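Local coordinates for protein lysozyme (Penaeus vannamei, PDB 6UKC) that probably hydrolyses the beta-1,4 linkages of bacterial peptidoglycan and of chitodextrins, as a C-type lysozyme of glycosyl hydrolase family 22, at residues Asn46-Arg49 against Asn50-Asp54; Lys76-Cys79 against Ser80-Met83; Lys109-Ser112 against Ala113-Ala116. All blocks are in the same frame, centred on the assembly; numbering follows the deposited sequence.

Contact 1 (Asn46-Arg49 against Asn50-Asp54)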
loop_
_atom_site.group_PDB
_atom_site.type_symbol
_atom_site.label_atom_id
_atom_site.label_comp_id
_atom_site.label_asym_id
_atom_site.label_seq_id
_atom_site.Cartn_x
_atom_site.Cartn_y
_atom_site.Cartn_z
ATOM N N ASN A 46 3.982 1.588 -12.704
ATOM C CA ASN A 46 3.009 1.914 -13.776
ATOM C C ASN A 46 3.150 3.385 -14.145
ATOM O O ASN A 46 2.951 4.275 -13.271
ATOM C CB ASN A 46 1.578 1.541 -13.392
ATOM C CG ASN A 46 1.310 0.068 -13.622
ATOM O OD1 ASN A 46 1.012 -0.360 -14.740
ATOM N ND2 ASN A 46 1.452 -0.723 -12.569
ATOM N N ARG A 47 3.489 3.611 -15.407
ATOM C CA ARG A 47 3.740 4.957 -15.954
ATOM C C ARG A 47 2.438 5.416 -16.581
ATOM O O ARG A 47 2.070 4.845 -17.602
ATOM C CB ARG A 47 4.938 4.931 -16.902
ATOM C CG ARG A 47 6.224 4.579 -16.174
ATOM C CD ARG A 47 7.503 4.667 -16.979
ATOM N NE ARG A 47 8.593 4.244 -16.103
ATOM C CZ ARG A 47 9.009 2.992 -15.947
ATOM N NH1 ARG A 47 8.463 2.009 -16.641
ATOM N NH2 ARG A 47 9.993 2.729 -15.105
ATOM N N ASN A 48 1.798 6.409 -15.972
ATOM C CA ASN A 48 0.447 6.869 -16.361
ATOM C C ASN A 48 0.523 7.883 -17.502
ATOM O O ASN A 48 1.632 8.357 -17.816
ATOM C CB ASN A 48 -0.274 7.398 -15.127
ATOM C CG ASN A 48 -0.320 6.297 -14.094
ATOM O OD1 ASN A 48 -0.502 5.134 -14.459
ATOM N ND2 ASN A 48 -0.057 6.631 -12.841
ATOM N N ARG A 49 -0.644 8.189 -18.077
ATOM C CA ARG A 49 -0.830 9.125 -19.215
ATOM C C ARG A 49 -0.589 10.571 -18.783
ATOM O O ARG A 49 -0.318 11.405 -19.650
ATOM C CB ARG A 49 -2.250 8.976 -19.760
ATOM C CG ARG A 49 -2.428 7.685 -20.536
ATOM C CD ARG A 49 -2.144 7.838 -22.025
ATOM N NE ARG A 49 -2.560 6.598 -22.660
ATOM C CZ ARG A 49 -3.813 6.160 -22.712
ATOM N NH1 ARG A 49 -4.804 6.878 -22.201
ATOM N NH2 ARG A 49 -4.068 4.997 -23.281
ATOM N N ASN A 50 -0.696 10.838 -17.487
ATOM C CA ASN A 50 -0.659 12.203 -16.909
ATOM C C ASN A 50 0.780 12.570 -16.522
ATOM O O ASN A 50 0.938 13.608 -15.824
ATOM C CB ASN A 50 -1.609 12.287 -15.716
ATOM C CG ASN A 50 -1.085 11.555 -14.500
ATOM O OD1 ASN A 50 -1.271 12.019 -13.387
ATOM N ND2 ASN A 50 -0.390 10.448 -14.696
ATOM N N ARG A 51 1.753 11.732 -16.923
ATOM C CA ARG A 51 3.230 11.883 -16.721
ATOM C C ARG A 51 3.652 11.487 -15.293
ATOM O O ARG A 51 4.823 11.724 -14.936
ATOM C CB ARG A 51 3.724 13.297 -17.064
ATOM C CG ARG A 51 3.755 13.596 -18.555
ATOM C CD ARG A 51 4.491 14.863 -18.948
ATOM N NE ARG A 51 4.367 15.057 -20.387
ATOM C CZ ARG A 51 4.798 16.110 -21.072
ATOM N NH1 ARG A 51 5.406 17.104 -20.449
ATOM N NH2 ARG A 51 4.619 16.169 -22.385
ATOM N N SER A 52 2.761 10.896 -14.496
ATOM C CA SER A 52 3.064 10.449 -13.115
ATOM C C SER A 52 3.340 8.947 -13.145
ATOM O O SER A 52 3.095 8.300 -14.181
ATOM C CB SER A 52 1.966 10.807 -12.161
ATOM O OG SER A 52 0.840 9.966 -12.346
ATOM N N THR A 53 3.889 8.422 -12.068
ATOM C CA THR A 53 4.286 6.999 -11.966
ATOM C C THR A 53 3.765 6.472 -10.632
ATOM O O THR A 53 3.837 7.225 -9.625
ATOM C CB THR A 53 5.804 6.823 -12.122
ATOM O OG1 THR A 53 6.114 7.276 -13.443
ATOM C CG2 THR A 53 6.275 5.397 -11.934
ATOM N N ASP A 54 3.255 5.240 -10.648
ATOM C CA ASP A 54 2.858 4.505 -9.417
ATOM C C ASP A 54 4.000 3.535 -9.072
ATOM O O ASP A 54 4.496 2.853 -10.014
ATOM C CB ASP A 54 1.492 3.865 -9.662
ATOM C CG ASP A 54 0.399 4.883 -9.940
ATOM O OD1 ASP A 54 0.395 5.925 -9.246
ATOM O OD2 ASP A 54 -0.426 4.645 -10.852
HETATM O O HOH W 1 8.584 6.379 -14.554
#
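The carboxamide of Asn48 and the carboxylate of Asp54 meet with their planes 52° apart: Asp54 OD2 lies almost in the plane of the amide, whereas Asn48 ND2 comes down on the carboxylate from above its plane. The bond from Asn48 ND2 to Asp54 OD2 is short, 2.8 Å, and nearly straight. The second amide N-H points to the hydroxyl of Ser52, but this is a weak bond, with Asn48 ND2 3.5 Å from Ser52 OG. CG of Asn48 lies beside the backbone N (chi1 -58°), anti to the carbonyl carbon, which carries the amide toward the Asp54 side chain.

Beneath these groups runs an antiparallel hairpin. Asn46 and Asp54 form its hydrogen-bonded pair, with Asp54 N to Asn46 O at 2.8 Å and Asn46 N to Asp54 O at 3.0 Å. A type I turn from Asn48 to Arg51 reverses the chain. Asn48 N bonds Ser52 O at 2.9 Å, just outside the turn, whose own closing bond, Arg51 N to Asn48 O, is weak. Arg51, with its positive phi of 79°, gives the turn its G1 bulge. At the non-hydrogen-bonded pair, Arg47 and Thr53 run alongside each other on the face away from Asp54, joined through a water 2.6 Å from Arg47 NE and 2.9 Å from Thr53 OG1.

Asn61 ND2 binds both Asp54 OD1 and Ser52 OG. Asparagine suits position 48 because its one planar group supplies two N-H donors, one for Asp54 and one, weakly, for Ser52. Asn48 and Asn61 thus hold one carboxylate oxygen each, and together probably limit its rotation.

Contact 2 (Lys76-Cys79 against Ser80-Met83)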
loop_
_atom_site.group_PDB
_atom_site.type_symbol
_atom_site.label_atom_id
_atom_site.label_comp_id
_atom_site.label_asym_id
_atom_site.label_seq_id
_atom_site.Cartn_x
_atom_site.Cartn_y
_atom_site.Cartn_z
ATOM N N LYS A 76 8.336 12.600 1.818
ATOM C CA LYS A 76 9.730 13.106 1.923
ATOM C C LYS A 76 10.691 11.951 1.665
ATOM O O LYS A 76 11.567 11.703 2.500
ATOM C CB LYS A 76 9.940 13.783 3.283
ATOM C CG LYS A 76 9.225 15.127 3.392
ATOM C CD LYS A 76 9.752 16.188 2.411
ATOM C CE LYS A 76 8.683 17.019 1.708
ATOM N NZ LYS A 76 8.145 18.102 2.567
ATOM N N ILE A 77 10.491 11.268 0.545
ATOM C CA ILE A 77 11.227 10.031 0.186
ATOM C C ILE A 77 11.370 9.987 -1.336
ATOM O O ILE A 77 10.438 10.377 -2.061
ATOM C CB ILE A 77 10.493 8.811 0.792
ATOM C CG1 ILE A 77 11.403 7.593 0.912
ATOM C CG2 ILE A 77 9.220 8.468 0.027
ATOM C CD1 ILE A 77 12.335 7.660 2.080
ATOM N N PRO A 78 12.561 9.568 -1.843
ATOM C CA PRO A 78 12.697 9.135 -3.229
ATOM C C PRO A 78 11.788 7.916 -3.518
ATOM O O PRO A 78 11.795 6.932 -2.740
ATOM C CB PRO A 78 14.183 8.756 -3.415
ATOM C CG PRO A 78 14.787 8.715 -2.026
ATOM C CD PRO A 78 13.807 9.382 -1.080
ATOM N N CYS A 79 11.062 7.978 -4.642
ATOM C CA CYS A 79 10.073 6.953 -5.056
ATOM C C CYS A 79 10.745 5.577 -5.116
ATOM O O CYS A 79 10.090 4.616 -4.715
ATOM C CB CYS A 79 9.408 7.323 -6.377
ATOM S SG CYS A 79 8.447 8.860 -6.306
ATOM N N SER A 80 12.020 5.501 -5.506
ATOM C CA SER A 80 12.823 4.239 -5.554
ATOM C C SER A 80 12.747 3.526 -4.196
ATOM O O SER A 80 12.658 2.268 -4.193
ATOM C CB SER A 80 14.269 4.470 -5.972
ATOM O OG SER A 80 14.898 5.408 -5.110
ATOM N N ASP A 81 12.682 4.288 -3.096
ATOM C CA ASP A 81 12.651 3.707 -1.728
ATOM C C ASP A 81 11.346 2.922 -1.512
ATOM O O ASP A 81 11.301 2.071 -0.604
ATOM C CB ASP A 81 12.864 4.791 -0.668
ATOM C CG ASP A 81 14.319 5.215 -0.485
ATOM O OD1 ASP A 81 15.204 4.457 -0.866
ATOM O OD2 ASP A 81 14.544 6.306 0.030
ATOM N N LEU A 82 10.316 3.205 -2.304
ATOM C CA LEU A 82 8.996 2.525 -2.243
ATOM C C LEU A 82 8.994 1.321 -3.181
ATOM O O LEU A 82 7.950 0.645 -3.238
ATOM C CB LEU A 82 7.910 3.534 -2.618
ATOM C CG LEU A 82 7.916 4.801 -1.768
ATOM C CD1 LEU A 82 6.644 5.599 -2.004
ATOM C CD2 LEU A 82 8.095 4.474 -0.280
ATOM N N MET A 83 10.122 1.060 -3.860
ATOM C CA MET A 83 10.252 -0.068 -4.814
ATOM C C MET A 83 11.447 -0.918 -4.382
ATOM O O MET A 83 12.463 -0.912 -5.064
ATOM C CB MET A 83 10.448 0.471 -6.233
ATOM C CG MET A 83 10.101 -0.521 -7.304
ATOM S SD MET A 83 9.425 0.329 -8.725
ATOM C CE MET A 83 10.675 1.599 -8.935
#
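Pro78 O receives Asp81 N and Cys79 O receives Leu82 N, each at 2.8 Å, and Met83 N adds the next bond to Ser80 O, so that three successive i to i+3 bonds wind the chain. This is a short 3-10 turn in the loop that leads from the small beta sheet to helix 88-105 of the C-type lysozyme fold. In the two bonds between the segments, the donor N sits above the plane of the carbonyl it meets, as the tight winding brings it in. Proline suits the start of such a turn: its ring fixes phi, and it has no N-H to leave without a partner.

Ile77 and Leu82 bring their apolar branches together, Ile77 CG2 lying 4.2 Å from Leu82 CD2, and both side chains rest on Glu89 of helix 88-105. Cys79 is buried and turned away from the turn toward its disulfide partner Cys66, which pins the loop. With CG1 of Ile77 anti to the backbone N (chi1 -159°), the longer branch runs to Asp81. One carboxylate oxygen there is approached by two carbons: Asp81 OD2 is 3.3 Å from Ile77 CD1 and 3.2 Å from Pro78 CG.

Contact 3 (Lys109-Ser112 against Ala113-Ala116)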
loop_
_atom_site.group_PDB
_atom_site.type_symbol
_atom_site.label_atom_id
_atom_site.label_comp_id
_atom_site.label_asym_id
_atom_site.label_seq_id
_atom_site.Cartn_x
_atom_site.Cartn_y
_atom_site.Cartn_z
ATOM N N LYS A 109 -12.041 6.675 6.518
ATOM C CA LYS A 109 -12.016 6.773 5.028
ATOM C C LYS A 109 -10.566 6.791 4.504
ATOM O O LYS A 109 -10.376 7.031 3.307
ATOM C CB LYS A 109 -12.845 7.983 4.595
ATOM C CG LYS A 109 -14.262 8.007 5.172
ATOM C CD LYS A 109 -15.369 8.169 4.141
ATOM C CE LYS A 109 -14.948 9.018 2.957
ATOM N NZ LYS A 109 -16.101 9.358 2.095
ATOM N N GLY A 110 -9.577 6.463 5.346
ATOM C CA GLY A 110 -8.139 6.575 5.032
ATOM C C GLY A 110 -7.752 5.767 3.801
ATOM O O GLY A 110 -6.938 6.249 2.977
ATOM N N TYR A 111 -8.307 4.569 3.639
ATOM C CA TYR A 111 -7.859 3.657 2.552
ATOM C C TYR A 111 -8.496 4.030 1.210
ATOM O O TYR A 111 -8.070 3.449 0.203
ATOM C CB TYR A 111 -8.151 2.207 2.911
ATOM C CG TYR A 111 -7.436 1.709 4.137
ATOM C CD1 TYR A 111 -6.079 1.428 4.115
ATOM C CD2 TYR A 111 -8.130 1.433 5.300
ATOM C CE1 TYR A 111 -5.419 0.930 5.229
ATOM C CE2 TYR A 111 -7.482 0.938 6.423
ATOM C CZ TYR A 111 -6.122 0.680 6.389
ATOM O OH TYR A 111 -5.498 0.162 7.499
ATOM N N SER A 112 -9.450 4.967 1.187
ATOM C CA SER A 112 -10.195 5.366 -0.035
ATOM C C SER A 112 -9.265 6.084 -1.026
ATOM O O SER A 112 -9.697 6.296 -2.160
ATOM C CB SER A 112 -11.431 6.165 0.291
ATOM O OG SER A 112 -11.116 7.471 0.734
ATOM N N ALA A 113 -8.006 6.360 -0.651
ATOM C CA ALA A 113 -6.942 6.913 -1.529
ATOM C C ALA A 113 -6.510 5.875 -2.576
ATOM O O ALA A 113 -5.901 6.283 -3.590
ATOM C CB ALA A 113 -5.760 7.362 -0.710
ATOM N N TRP A 114 -6.834 4.596 -2.362
ATOM C CA TRP A 114 -6.463 3.476 -3.274
ATOM C C TRP A 114 -7.658 3.042 -4.130
ATOM O O TRP A 114 -8.704 2.676 -3.553
ATOM C CB TRP A 114 -5.919 2.296 -2.470
ATOM C CG TRP A 114 -4.498 2.480 -2.048
ATOM C CD1 TRP A 114 -3.389 2.121 -2.758
ATOM C CD2 TRP A 114 -4.029 3.065 -0.824
ATOM N NE1 TRP A 114 -2.263 2.452 -2.060
ATOM C CE2 TRP A 114 -2.623 3.012 -0.863
ATOM C CE3 TRP A 114 -4.649 3.592 0.312
ATOM C CZ2 TRP A 114 -1.834 3.494 0.177
ATOM C CZ3 TRP A 114 -3.868 4.065 1.337
ATOM C CH2 TRP A 114 -2.479 4.012 1.270
ATOM N N VAL A 115 -7.459 3.022 -5.455
ATOM C CA VAL A 115 -8.456 2.544 -6.451
ATOM C C VAL A 115 -8.794 1.085 -6.115
ATOM O O VAL A 115 -9.988 0.770 -6.061
ATOM C CB VAL A 115 -7.954 2.745 -7.894
ATOM C CG1 VAL A 115 -8.976 2.308 -8.929
ATOM C CG2 VAL A 115 -7.575 4.195 -8.151
ATOM N N ALA A 116 -7.805 0.238 -5.804
ATOM C CA ALA A 116 -8.049 -1.193 -5.484
ATOM C C ALA A 116 -8.918 -1.310 -4.226
ATOM O O ALA A 116 -9.743 -2.256 -4.153
ATOM C CB ALA A 116 -6.754 -1.961 -5.321
#
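Trp114 reaches back toward Tyr111 because its CG lies beside its own backbone N (chi1 -79°) and rotation about CB-CG (chi2 -89°) stands the ring plane nearly perpendicular to the plane of CA, CB and CG. The six-membered half of the indole is thereby laid against the preceding turn, edge first. Tyr111 O sits near the ring plane, 3.4 Å from Trp114 CE3, and Gly110 O approaches the same edge near Trp114 CZ3. Carbonyl oxygens at this rim face the slightly positive aromatic C-H groups and not the electron-rich face. The same Tyr111 O also accepts Trp114 N at 3.1 Å, with the donor above the carbonyl plane, so a single oxygen meets both the backbone and the ring of Trp114. The phenol ring of Tyr111 leads off from the turn, and its closest approach to the indole is an oblique one, Tyr111 CD1 to Trp114 CZ3 at 4.4 Å.

The segment is the bend between helix 88-105 and helix 115-121 in the alpha-helical part of the C-type lysozyme fold, and Trp114 occupies the N-cap position of the second helix. Trp30 of helix 24-38 meets both Tyr111 and Trp114 edge-to-face, which makes an aromatic cluster of the kind known in the core of this family. Large aromatics fill this core well. Trp114 is buried, and its NE1 bonds Phe58 O, while Tyr111 OH makes a weak bond to Arg98.

Further back, Ser112 secures the start of the bend: Lys109 O accepts Ser112 N at 3.1 Å and, in its carbonyl plane, Ser112 OG at 2.7 Å. A serine can do this because its short hydroxyl folds back onto its own turn. Ala113, small enough to lie against helix 88-105, rests on Ile97 and Thr101.

The three contacts follow in series along the chain, each complete before the next opens, and none touches another. Contacts 1 and 2 have centres 15 Å apart and nearest atoms about 6 Å apart. Asn62 bridges them, bonding to Thr53 of the hairpin and packing against Cys79. Contact 3 lies about 18 Å from contact 1 and 20 Å from contact 2, centre to centre, on the helical side. Helix 88-105 carries contact 2 on Glu89 and Cys93 and contact 3 on Ile97 and Thr101, while Phe58, just after strand 53-55, joins the sheet to Trp114. These links connect the small beta sheet with the helical part of the C-type lysozyme fold.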